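Local coordinates for Mlr3007 protein (Mesorhizobium loti, PDB 3QQM) that probably catalyses the pyridoxal-phosphate-dependent transfer of amino groups from leucine, isoleucine and valine to 2-oxoglutarate, as a class-IV aminotransferase, at residues A[141-144]-A[148-151]; A[101-106]-A[195-200]; A[169-174]-A[179-184]; A[34-39]-A[209-214]. All coordinates share one frame; numbering follows the deposited sequence. Where two conformers were deposited one is given.

How the contacts relate
Contacts 1 and 2 lie side by side at one end of the six-stranded mixed sheet, their centres about 6 Å apart, and are joined by a probable hydrogen bond from I149 N to Y195 O (2.7 Å). Contact 1 is also tied to contact 3, most clearly through N144 ND2 and C173 O (2.9 Å, a probable hydrogen bond). From there the set leads to the cofactor: contacts 3 and 4, centres about 12 Å apart, both hold backbone nitrogens bound to the phosphate of the modified lysine at position 118, and V179 CG1 packs on H36 NE2 at 3.6 Å. Contact 2 is the farthest from contact 4, with centres about 24 Å apart.

Contact 1 of 4, residues A[141-144]-A[148-151]; sequences LLAN and EICE
N144 OD1 is gripped by two backbone N-H groups: E148 N at 3.1 Å across the hairpin, which comes from well above the amide's carbonyl plane, and R146 N within the turn, as in an Asx turn. The other end of the amide is held as well. Its ND2 donates almost straight to E148 OE1 (3.2 Å, 173° at the hydrogen), with the oxygen lying in the amide plane but met on the anti side of a carboxylate turned about 50° from that plane. ND2 has a further acceptor in C173 O. N144 takes a chi1 of 65°, which sets CG between the backbone N and the carbonyl carbon and folds the amide back beside E148. A third link to E148 comes from the backbone, N144 N to E148 O at 3.0 Å.

Further along, the antiparallel strands 139-143 and 149-152 are stitched by L142 N to E151 O and by C150 N to L142 O, both 3.0 Å. L142 pairs with E151, whereas A143 faces I149, CA atoms 4.1 Å apart; the register therefore slips by one residue, a beta bulge, C150 and E151 together lying opposite L142. C150 SG rests against N144 CB at 3.7 Å. The E151 carboxylate is bound outside the hairpin, OE2 to Y125 OH and OE1 to L176 N. The turn is braced by side-chain as well as backbone bonds, and the buried amide of N144 has both its polar ends satisfied, which fixes which end is oxygen and which nitrogen.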
loop_
_atom_site.group_PDB
_atom_site.type_symbol
_atom_site.label_atom_id
_atom_site.label_comp_id
_atom_site.label_asym_id
_atom_site.label_seq_id
_atom_site.Cartn_x
_atom_site.Cartn_y
_atom_site.Cartn_z
ATOM N N LEU A 141 9.103 -3.588 -7.898
ATOM C CA LEU A 141 8.377 -4.763 -7.485
ATOM C C LEU A 141 9.306 -5.742 -6.774
ATOM O O LEU A 141 10.515 -5.786 -7.047
ATOM C CB LEU A 141 7.736 -5.475 -8.679
ATOM C CG LEU A 141 6.819 -4.673 -9.612
ATOM C CD1 LEU A 141 6.175 -5.608 -10.656
ATOM C CD2 LEU A 141 5.749 -3.910 -8.812
ATOM N N LEU A 142 8.727 -6.515 -5.855
ATOM C CA LEU A 142 9.432 -7.545 -5.116
ATOM C C LEU A 142 8.728 -8.893 -5.322
ATOM O O LEU A 142 7.497 -8.962 -5.341
ATOM C CB LEU A 142 9.450 -7.248 -3.603
ATOM C CG LEU A 142 10.154 -5.981 -3.111
ATOM C CD1 LEU A 142 9.271 -4.779 -3.391
ATOM C CD2 LEU A 142 10.449 -6.069 -1.630
ATOM N N ALA A 143 9.523 -9.948 -5.450
ATOM C CA ALA A 143 9.024 -11.313 -5.585
ATOM C C ALA A 143 9.411 -12.081 -4.323
ATOM O O ALA A 143 10.185 -11.604 -3.548
ATOM C CB ALA A 143 9.611 -11.997 -6.832
ATOM N N ASN A 144 8.850 -13.272 -4.129
ATOM C CA ASN A 144 9.141 -14.091 -2.954
ATOM C C ASN A 144 10.124 -15.221 -3.270
ATOM O O ASN A 144 10.675 -15.262 -4.361
ATOM C CB ASN A 144 7.842 -14.639 -2.362
ATOM C CG ASN A 144 7.120 -15.619 -3.294
ATOM O OD1 ASN A 144 7.700 -16.133 -4.280
ATOM N ND2 ASN A 144 5.851 -15.902 -2.973
ATOM N N GLU A 148 7.540 -15.522 -7.300
ATOM C CA GLU A 148 6.207 -15.040 -7.559
ATOM C C GLU A 148 6.163 -13.580 -7.164
ATOM O O GLU A 148 6.608 -13.207 -6.085
ATOM C CB GLU A 148 5.198 -15.871 -6.743
ATOM C CG GLU A 148 5.250 -17.374 -7.126
ATOM C CD GLU A 148 4.630 -18.325 -6.111
ATOM O OE1 GLU A 148 4.318 -17.920 -4.955
ATOM O OE2 GLU A 148 4.501 -19.511 -6.487
ATOM N N ILE A 149 5.669 -12.748 -8.064
ATOM C CA ILE A 149 5.544 -11.349 -7.797
ATOM C C ILE A 149 4.550 -11.188 -6.684
ATOM O O ILE A 149 3.489 -11.845 -6.685
ATOM C CB ILE A 149 5.020 -10.569 -9.017
ATOM C CG1 ILE A 149 6.086 -10.524 -10.101
ATOM C CG2 ILE A 149 4.622 -9.133 -8.621
ATOM C CD1 ILE A 149 7.345 -9.704 -9.707
ATOM N N CYS A 150 4.881 -10.319 -5.737
ATOM C CA CYS A 150 4.000 -10.058 -4.627
ATOM C C CYS A 150 3.334 -8.661 -4.684
ATOM O O CYS A 150 2.085 -8.528 -4.701
ATOM C CB CYS A 150 4.782 -10.172 -3.324
ATOM S SG CYS A 150 5.509 -11.811 -2.934
ATOM N N GLU A 151 4.166 -7.629 -4.741
ATOM C CA GLU A 151 3.691 -6.250 -4.673
ATOM C C GLU A 151 4.807 -5.259 -4.936
ATOM O O GLU A 151 5.958 -5.634 -5.175
ATOM C CB GLU A 151 3.175 -6.003 -3.235
ATOM C CG GLU A 151 4.287 -6.212 -2.162
ATOM C CD GLU A 151 3.807 -6.134 -0.681
ATOM O OE1 GLU A 151 2.688 -5.623 -0.404
ATOM O OE2 GLU A 151 4.582 -6.584 0.214
#

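Contact 2 of 4, residues A[101-106]-A[195-200]; sequences LRLART and YSYDDL
Strand 99-103 of the mixed sheet and the short, capped helix 197-200 meet through L103 and Y197. L103 sets its CB squarely over one face of the Y197 ring, 3.8 Å from the centroid and 9° off the ring normal, a CH-pi contact. The two side chains run antiparallel alongside one another, so that L103 CD2 comes to Y197 CB at 3.9 Å. Y197 has CG anti to its backbone nitrogen (chi1 -165°), which swings the ring out from the helix start to the strand. Its hydroxyl passes R102 CA at 3.6 Å. L101 O lies 3.4 Å from Y197 OH, yet at an angle too poor for a hydrogen bond; the hydroxyl bonds instead to V221 O at the chain terminus.

At the start of the helix, S196 and D199 form a capping box: D199 N donates to S196 OG at 3.2 Å, and S196 N answers with a bond to D199 OD2 (3.1 Å), reaching that oxygen from above the carboxylate plane. The helix itself is slight, its L200 N to S196 O bond being weak at 3.3 Å. Across the contact the interaction is thus apolar, CH groups over an aromatic face, while polar bonds serve the helix start and the phenol; the capping box supplies side-chain bonds at a helix start whose backbone bonding is weak.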
loop_
_atom_site.group_PDB
_atom_site.type_symbol
_atom_site.label_atom_id
_atom_site.label_comp_id
_atom_site.label_asym_id
_atom_site.label_seq_id
_atom_site.Cartn_x
_atom_site.Cartn_y
_atom_site.Cartn_z
ATOM N N LEU A 101 8.195 0.235 -14.085
ATOM C CA LEU A 101 8.474 -0.729 -13.019
ATOM C C LEU A 101 9.715 -1.512 -13.315
ATOM O O LEU A 101 10.004 -1.785 -14.475
ATOM C CB LEU A 101 7.325 -1.738 -12.888
ATOM C CG LEU A 101 5.945 -1.151 -12.729
ATOM C CD1 LEU A 101 4.926 -2.260 -12.683
ATOM C CD2 LEU A 101 5.876 -0.301 -11.479
ATOM N N ARG A 102 10.417 -1.904 -12.251
ATOM C CA ARG A 102 11.602 -2.750 -12.336
ATOM C C ARG A 102 11.515 -3.784 -11.195
ATOM O O ARG A 102 10.834 -3.551 -10.173
ATOM C CB ARG A 102 12.898 -1.953 -12.182
ATOM C CG ARG A 102 13.065 -0.789 -13.132
ATOM C CD ARG A 102 13.283 -1.212 -14.526
ATOM N NE ARG A 102 14.623 -1.781 -14.689
ATOM C CZ ARG A 102 15.698 -1.095 -15.088
ATOM N NH1 ARG A 102 15.625 0.208 -15.380
ATOM N NH2 ARG A 102 16.854 -1.721 -15.192
ATOM N N LEU A 103 12.225 -4.898 -11.358
ATOM C CA LEU A 103 12.249 -5.963 -10.366
ATOM C C LEU A 103 13.442 -5.840 -9.441
ATOM O O LEU A 103 14.600 -5.764 -9.887
ATOM C CB LEU A 103 12.330 -7.320 -11.052
ATOM C CG LEU A 103 12.397 -8.572 -10.171
ATOM C CD1 LEU A 103 11.110 -8.767 -9.386
ATOM C CD2 LEU A 103 12.686 -9.788 -11.054
ATOM N N ALA A 104 13.164 -5.820 -8.150
ATOM C CA ALA A 104 14.218 -5.759 -7.171
ATOM C C ALA A 104 14.789 -7.143 -6.979
ATOM O O ALA A 104 14.095 -8.129 -7.193
ATOM C CB ALA A 104 13.679 -5.266 -5.811
ATOM N N ARG A 105 16.057 -7.204 -6.592
ATOM C CA ARG A 105 16.706 -8.482 -6.282
ATOM C C ARG A 105 16.302 -8.817 -4.855
ATOM O O ARG A 105 16.315 -9.959 -4.454
ATOM C CB ARG A 105 18.246 -8.442 -6.401
ATOM C CG ARG A 105 18.951 -7.644 -5.323
ATOM C CD ARG A 105 20.464 -7.865 -5.337
ATOM N NE ARG A 105 21.120 -7.397 -6.554
ATOM C CZ ARG A 105 21.570 -6.153 -6.724
ATOM N NH1 ARG A 105 21.401 -5.240 -5.765
ATOM N NH2 ARG A 105 22.167 -5.814 -7.868
ATOM N N THR A 106 15.910 -7.787 -4.108
ATOM C CA THR A 106 15.439 -7.933 -2.734
ATOM C C THR A 106 14.207 -8.824 -2.758
ATOM O O THR A 106 13.240 -8.491 -3.407
ATOM C CB THR A 106 14.962 -6.574 -2.162
ATOM O OG1 THR A 106 16.040 -5.642 -2.189
ATOM C CG2 THR A 106 14.432 -6.723 -0.729
ATOM N N TYR A 195 1.829 -15.189 -10.289
ATOM C CA TYR A 195 2.615 -14.971 -11.491
ATOM C C TYR A 195 3.998 -14.393 -11.177
ATOM O O TYR A 195 4.212 -13.799 -10.130
ATOM C CB TYR A 195 1.846 -14.098 -12.508
ATOM C CG TYR A 195 1.244 -12.806 -11.968
ATOM C CD1 TYR A 195 2.031 -11.703 -11.680
ATOM C CD2 TYR A 195 -0.115 -12.663 -11.847
ATOM C CE1 TYR A 195 1.457 -10.511 -11.220
ATOM C CE2 TYR A 195 -0.693 -11.460 -11.427
ATOM C CZ TYR A 195 0.091 -10.408 -11.100
ATOM O OH TYR A 195 -0.511 -9.248 -10.653
ATOM N N SER A 196 4.921 -14.606 -12.100
ATOM C CA SER A 196 6.290 -14.142 -11.990
ATOM C C SER A 196 6.493 -12.868 -12.772
ATOM O O SER A 196 5.601 -12.421 -13.475
ATOM C CB SER A 196 7.223 -15.177 -12.601
ATOM O OG SER A 196 6.989 -15.249 -13.975
ATOM N N TYR A 197 7.700 -12.312 -12.696
ATOM C CA TYR A 197 8.012 -11.099 -13.425
ATOM C C TYR A 197 7.894 -11.365 -14.892
ATOM O O TYR A 197 7.316 -10.574 -15.631
ATOM C CB TYR A 197 9.430 -10.611 -13.131
ATOM C CG TYR A 197 9.648 -9.189 -13.568
ATOM C CD1 TYR A 197 8.993 -8.165 -12.905
ATOM C CD2 TYR A 197 10.543 -8.853 -14.590
ATOM C CE1 TYR A 197 9.166 -6.838 -13.252
ATOM C CE2 TYR A 197 10.748 -7.495 -14.956
ATOM C CZ TYR A 197 10.046 -6.499 -14.267
ATOM O OH TYR A 197 10.146 -5.145 -14.535
ATOM N N ASP A 198 8.408 -12.505 -15.307
ATOM C CA ASP A 198 8.397 -12.868 -16.716
ATOM C C ASP A 198 6.963 -13.012 -17.278
ATOM O O ASP A 198 6.704 -12.604 -18.399
ATOM C CB ASP A 198 9.193 -14.147 -16.928
ATOM C CG ASP A 198 9.444 -14.415 -18.372
ATOM O OD1 ASP A 198 10.327 -13.754 -18.972
ATOM O OD2 ASP A 198 8.762 -15.303 -18.899
ATOM N N ASP A 199 6.049 -13.601 -16.500
ATOM C CA ASP A 199 4.637 -13.711 -16.910
ATOM C C ASP A 199 4.034 -12.335 -17.188
ATOM O O ASP A 199 3.231 -12.196 -18.082
ATOM C CB ASP A 199 3.783 -14.372 -15.812
ATOM C CG ASP A 199 4.134 -15.816 -15.581
ATOM O OD1 ASP A 199 4.590 -16.464 -16.555
ATOM O OD2 ASP A 199 3.913 -16.306 -14.437
ATOM N N LEU A 200 4.390 -11.336 -16.371
ATOM C CA LEU A 200 3.894 -9.967 -16.543
ATOM C C LEU A 200 4.198 -9.382 -17.903
ATOM O O LEU A 200 3.486 -8.511 -18.370
ATOM C CB LEU A 200 4.461 -9.035 -15.477
ATOM C CG LEU A 200 3.872 -9.182 -14.087
ATOM C CD1 LEU A 200 4.509 -8.207 -13.128
ATOM C CD2 LEU A 200 2.358 -8.965 -14.133
#

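Contact 3 of 4, residues A[169-174]-A[179-184]; sequences PRLDCG and VLRAEL
The chain leaves strand 166-169 through a 3-10 turn at 171-173 before helix 179-186, and the nearest CA atoms of the two segments, P169 and R181, are 9.9 Å apart, a distance spanned by one long side chain. R181 bridges it fully extended from CG to NE, with chi1 near 177°, and its NH2 donates to P169 O at 3.1 Å. The bond is nearly straight, 172° at the hydrogen, and lies in both the carbonyl plane and the guanidinium plane. A water beside it completes a small ring: it accepts from R181 NE (2.8 Å) and donates to P169 O (2.6 Å), and it too sits at the edge of the guanidinium. P169 O is thus held by two donors, and the guanidinium is kept from turning.

L171 CD1 lies over one face of the group, 4.0 Å above the plane and offset toward the rim, with L171 CB 3.9 Å from R181 NH2. L171 N and R181 NH2 are two donors lying close together, and both turn to E192 OE2, which takes a hydrogen bond from L171 N and a salt bridge from R181 NH2. R170 forms a side-on salt bridge with D172, NE to OD1 and NH2 to OD2, within the same segment.

The arrangement belongs to a beta-alpha-beta crossover: strand 166-169 runs parallel to strand 190-193, which carries E192, and helix 179-186 connects them. R181 also packs on N156 and F158 of strand 156-160, while the amino end of its helix offers V179 N, and more weakly L180 N, to the cofactor phosphate.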
loop_
_atom_site.group_PDB
_atom_site.type_symbol
_atom_site.label_atom_id
_atom_site.label_comp_id
_atom_site.label_asym_id
_atom_site.label_seq_id
_atom_site.Cartn_x
_atom_site.Cartn_y
_atom_site.Cartn_z
ATOM N N PRO A 169 -1.604 -10.581 -7.116
ATOM C CA PRO A 169 -1.037 -11.675 -6.359
ATOM C C PRO A 169 -1.866 -12.121 -5.133
ATOM O O PRO A 169 -2.342 -11.294 -4.349
ATOM C CB PRO A 169 0.318 -11.126 -5.946
ATOM C CG PRO A 169 0.692 -10.248 -7.031
ATOM C CD PRO A 169 -0.575 -9.565 -7.402
ATOM N N ARG A 170 -1.999 -13.438 -5.000
ATOM C CA ARG A 170 -2.729 -14.064 -3.904
ATOM C C ARG A 170 -2.000 -13.745 -2.628
ATOM O O ARG A 170 -0.785 -13.762 -2.585
ATOM C CB ARG A 170 -2.830 -15.575 -4.134
ATOM C CG ARG A 170 -3.943 -16.231 -3.393
ATOM C CD ARG A 170 -4.194 -17.659 -3.876
ATOM N NE ARG A 170 -3.196 -18.595 -3.383
ATOM C CZ ARG A 170 -3.136 -19.880 -3.725
ATOM N NH1 ARG A 170 -3.961 -20.382 -4.636
ATOM N NH2 ARG A 170 -2.211 -20.654 -3.185
ATOM N N LEU A 171 -2.762 -13.487 -1.578
ATOM C CA LEU A 171 -2.225 -13.067 -0.301
ATOM C C LEU A 171 -1.140 -14.000 0.300
ATOM O O LEU A 171 -0.139 -13.504 0.856
ATOM C CB LEU A 171 -3.364 -12.880 0.692
ATOM C CG LEU A 171 -2.997 -12.049 1.914
ATOM C CD1 LEU A 171 -2.547 -10.632 1.466
ATOM C CD2 LEU A 171 -4.196 -11.999 2.887
ATOM N N ASP A 172 -1.313 -15.317 0.184
ATOM C CA ASP A 172 -0.314 -16.237 0.722
ATOM C C ASP A 172 1.082 -16.103 0.052
ATOM O O ASP A 172 2.014 -16.726 0.499
ATOM C CB ASP A 172 -0.794 -17.701 0.704
ATOM C CG ASP A 172 -1.132 -18.200 -0.692
ATOM O OD1 ASP A 172 -1.272 -17.367 -1.638
ATOM O OD2 ASP A 172 -1.296 -19.425 -0.845
ATOM N N CYS A 173 1.210 -15.310 -1.012
ATOM C CA CYS A 173 2.518 -15.085 -1.646
ATOM C C CYS A 173 3.468 -14.239 -0.758
ATOM O O CYS A 173 4.699 -14.294 -0.910
ATOM C CB CYS A 173 2.365 -14.407 -3.026
ATOM S SG CYS A 173 1.695 -15.444 -4.396
ATOM N N GLY A 174 2.887 -13.434 0.132
ATOM C CA GLY A 174 3.646 -12.577 1.039
ATOM C C GLY A 174 3.555 -11.142 0.568
ATOM O O GLY A 174 4.383 -10.675 -0.228
ATOM N N VAL A 179 -5.867 -1.835 0.803
ATOM C CA VAL A 179 -7.222 -1.342 0.858
ATOM C C VAL A 179 -7.816 -1.126 -0.556
ATOM O O VAL A 179 -8.962 -1.434 -0.783
ATOM C CB VAL A 179 -7.266 -0.071 1.722
ATOM C CG1 VAL A 179 -8.511 0.797 1.427
ATOM C CG2 VAL A 179 -7.147 -0.465 3.221
ATOM N N LEU A 180 -7.059 -0.565 -1.483
ATOM C CA LEU A 180 -7.573 -0.450 -2.841
ATOM C C LEU A 180 -7.764 -1.892 -3.322
ATOM O O LEU A 180 -8.810 -2.251 -3.830
ATOM C CB LEU A 180 -6.605 0.292 -3.754
ATOM C CG LEU A 180 -6.990 0.288 -5.240
ATOM C CD1 LEU A 180 -8.301 1.077 -5.486
ATOM C CD2 LEU A 180 -5.890 0.821 -6.151
ATOM N N ARG A 181 -6.752 -2.718 -3.091
ATOM C CA ARG A 181 -6.765 -4.128 -3.488
ATOM C C ARG A 181 -8.015 -4.793 -2.994
ATOM O O ARG A 181 -8.702 -5.455 -3.750
ATOM C CB ARG A 181 -5.559 -4.856 -2.908
ATOM C CG ARG A 181 -5.494 -6.349 -3.195
ATOM C CD ARG A 181 -4.300 -6.949 -2.451
ATOM N NE ARG A 181 -4.134 -8.386 -2.673
ATOM C CZ ARG A 181 -4.751 -9.331 -1.990
ATOM N NH1 ARG A 181 -5.609 -9.019 -1.018
ATOM N NH2 ARG A 181 -4.511 -10.609 -2.287
ATOM N N ALA A 182 -8.317 -4.610 -1.716
ATOM C CA ALA A 182 -9.502 -5.196 -1.137
ATOM C C ALA A 182 -10.771 -4.693 -1.832
ATOM O O ALA A 182 -11.703 -5.455 -2.071
ATOM C CB ALA A 182 -9.565 -4.870 0.347
ATOM N N GLU A 183 -10.843 -3.403 -2.124
ATOM C CA GLU A 183 -12.049 -2.893 -2.751
ATOM C C GLU A 183 -12.246 -3.502 -4.145
ATOM O O GLU A 183 -13.366 -3.828 -4.522
ATOM C CB GLU A 183 -12.029 -1.371 -2.849
ATOM C CG GLU A 183 -13.396 -0.729 -3.248
ATOM C CD GLU A 183 -13.337 0.798 -3.275
ATOM O OE1 GLU A 183 -12.589 1.359 -4.104
ATOM O OE2 GLU A 183 -14.082 1.447 -2.491
ATOM N N LEU A 184 -11.161 -3.628 -4.900
ATOM C CA LEU A 184 -11.237 -4.173 -6.238
ATOM C C LEU A 184 -11.608 -5.653 -6.203
ATOM O O LEU A 184 -12.291 -6.139 -7.103
ATOM C CB LEU A 184 -9.919 -3.973 -6.989
ATOM C CG LEU A 184 -9.445 -2.548 -7.274
ATOM C CD1 LEU A 184 -8.052 -2.614 -7.876
ATOM C CD2 LEU A 184 -10.405 -1.780 -8.194
HETATM O O HOH W 1 -2.098 -8.707 -4.595
#

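Contact 4 of 4, residues A[34-39]-A[209-214]; sequences DRHLAR and GNSLRG
Segment 34-39 meets segment 209-214 through H36 and S211 alone. Along the helix R35 comes first, running toward helix 179-186 and forming a salt bridge with D186. The H36 ring extends to S211; with chi1 at -72°, CG is anti to the carbonyl carbon and the ring reaches the serine with its far edge. H36 NE2 and S211 OG share a short hydrogen bond of 2.6 Å, near the ring plane and bent to 145°, in which either could be the donor. H36 CE1 also meets S211 CB at 3.3 Å. The other ring nitrogen, ND1, bonds to E20 OE1, so the imidazole is held at two nitrogens and its tilt is set. A turn later, R39 NH2 forms a salt bridge with the same E20 oxygen, and R39 NH1 reaches the cofactor phosphate.

The serine sits in a turn closed by N210 OD1, which accepts from R213 N at 2.7 Å in an Asx motif, and S211 N binds the phosphate. Helix and turn, far apart in sequence, thus converge on the phosphate cup of a pyridoxal-phosphate site, as in other class-IV aminotransferases.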
loop_
_atom_site.group_PDB
_atom_site.type_symbol
_atom_site.label_atom_id
_atom_site.label_comp_id
_atom_site.label_asym_id
_atom_site.label_seq_id
_atom_site.Cartn_x
_atom_site.Cartn_y
_atom_site.Cartn_z
ATOM N N ASP A 34 -13.673 3.400 5.883
ATOM C CA ASP A 34 -13.997 2.236 6.691
ATOM C C ASP A 34 -13.015 1.077 6.445
ATOM O O ASP A 34 -12.626 0.401 7.382
ATOM C CB ASP A 34 -15.463 1.819 6.548
ATOM C CG ASP A 34 -15.867 1.558 5.132
ATOM O OD1 ASP A 34 -15.004 1.660 4.224
ATOM O OD2 ASP A 34 -17.061 1.258 4.927
ATOM N N ARG A 35 -12.599 0.868 5.215
ATOM C CA ARG A 35 -11.637 -0.174 4.968
ATOM C C ARG A 35 -10.339 0.124 5.737
ATOM O O ARG A 35 -9.800 -0.772 6.342
ATOM C CB ARG A 35 -11.367 -0.369 3.487
ATOM C CG ARG A 35 -12.580 -0.921 2.705
ATOM C CD ARG A 35 -12.188 -1.327 1.295
ATOM N NE ARG A 35 -13.303 -1.911 0.569
ATOM C CZ ARG A 35 -13.651 -3.204 0.613
ATOM N NH1 ARG A 35 -12.996 -4.060 1.387
ATOM N NH2 ARG A 35 -14.698 -3.636 -0.092
ATOM N N HIS A 36 -9.887 1.391 5.744
ATOM C CA HIS A 36 -8.651 1.773 6.453
ATOM C C HIS A 36 -8.734 1.523 7.950
ATOM O O HIS A 36 -7.801 0.996 8.533
ATOM C CB HIS A 36 -8.254 3.239 6.199
ATOM C CG HIS A 36 -7.738 3.488 4.816
ATOM N ND1 HIS A 36 -6.470 3.113 4.416
ATOM C CD2 HIS A 36 -8.315 4.070 3.737
ATOM C CE1 HIS A 36 -6.303 3.431 3.146
ATOM N NE2 HIS A 36 -7.405 4.013 2.712
ATOM N N LEU A 37 -9.834 1.936 8.568
ATOM C CA LEU A 37 -10.022 1.746 10.000
ATOM C C LEU A 37 -10.198 0.247 10.325
ATOM O O LEU A 37 -9.701 -0.231 11.323
ATOM C CB LEU A 37 -11.213 2.573 10.495
ATOM C CG LEU A 37 -11.026 4.084 10.358
ATOM C CD1 LEU A 37 -12.254 4.840 10.784
ATOM C CD2 LEU A 37 -9.861 4.539 11.184
ATOM N N ALA A 38 -10.882 -0.484 9.464
ATOM C CA ALA A 38 -11.055 -1.921 9.680
ATOM C C ALA A 38 -9.679 -2.562 9.780
ATOM O O ALA A 38 -9.419 -3.308 10.713
ATOM C CB ALA A 38 -11.867 -2.580 8.562
ATOM N N ARG A 39 -8.806 -2.257 8.820
ATOM C CA ARG A 39 -7.463 -2.800 8.825
ATOM C C ARG A 39 -6.672 -2.368 10.061
ATOM O O ARG A 39 -6.082 -3.197 10.711
ATOM C CB ARG A 39 -6.693 -2.365 7.590
ATOM C CG ARG A 39 -5.277 -2.960 7.559
ATOM C CD ARG A 39 -4.661 -2.787 6.240
ATOM N NE ARG A 39 -4.395 -1.391 5.922
ATOM C CZ ARG A 39 -3.997 -0.977 4.721
ATOM N NH1 ARG A 39 -3.921 -1.835 3.711
ATOM N NH2 ARG A 39 -3.763 0.312 4.495
ATOM N N GLY A 209 -1.219 0.011 -7.722
ATOM C CA GLY A 209 -2.114 0.956 -7.059
ATOM C C GLY A 209 -2.148 0.884 -5.565
ATOM O O GLY A 209 -1.608 -0.057 -4.960
ATOM N N ASN A 210 -2.717 1.934 -4.971
ATOM C CA ASN A 210 -2.911 2.018 -3.543
ATOM C C ASN A 210 -4.139 2.870 -3.271
ATOM O O ASN A 210 -4.725 3.441 -4.192
ATOM C CB ASN A 210 -1.673 2.520 -2.797
ATOM C CG ASN A 210 -1.205 3.889 -3.249
ATOM O OD1 ASN A 210 -1.987 4.752 -3.631
ATOM N ND2 ASN A 210 0.081 4.105 -3.139
ATOM N N SER A 211 -4.560 2.908 -2.013
ATOM C CA SER A 211 -5.758 3.654 -1.655
ATOM C C SER A 211 -5.597 5.151 -1.929
ATOM O O SER A 211 -6.529 5.812 -2.329
ATOM C CB SER A 211 -6.120 3.443 -0.186
ATOM O OG SER A 211 -7.393 4.001 0.070
ATOM N N LEU A 212 -4.405 5.664 -1.691
ATOM C CA LEU A 212 -4.137 7.056 -1.888
ATOM C C LEU A 212 -4.291 7.487 -3.344
ATOM O O LEU A 212 -4.965 8.466 -3.623
ATOM C CB LEU A 212 -2.728 7.405 -1.413
ATOM C CG LEU A 212 -2.301 8.844 -1.674
ATOM C CD1 LEU A 212 -3.279 9.841 -0.986
ATOM C CD2 LEU A 212 -0.807 9.091 -1.271
ATOM N N ARG A 213 -3.704 6.730 -4.263
ATOM C CA ARG A 213 -3.704 7.142 -5.681
ATOM C C ARG A 213 -4.630 6.436 -6.629
ATOM O O ARG A 213 -4.787 6.900 -7.740
ATOM C CB ARG A 213 -2.284 7.014 -6.256
ATOM C CG ARG A 213 -1.296 7.893 -5.577
ATOM C CD ARG A 213 0.002 8.043 -6.350
ATOM N NE ARG A 213 0.925 8.952 -5.647
ATOM C CZ ARG A 213 0.908 10.272 -5.775
ATOM N NH1 ARG A 213 0.038 10.868 -6.577
ATOM N NH2 ARG A 213 1.747 11.008 -5.076
ATOM N N GLY A 214 -5.256 5.352 -6.216
ATOM C CA GLY A 214 -6.087 4.587 -7.141
ATOM C C GLY A 214 -5.149 3.799 -8.065
ATOM O O GLY A 214 -3.958 3.632 -7.737
#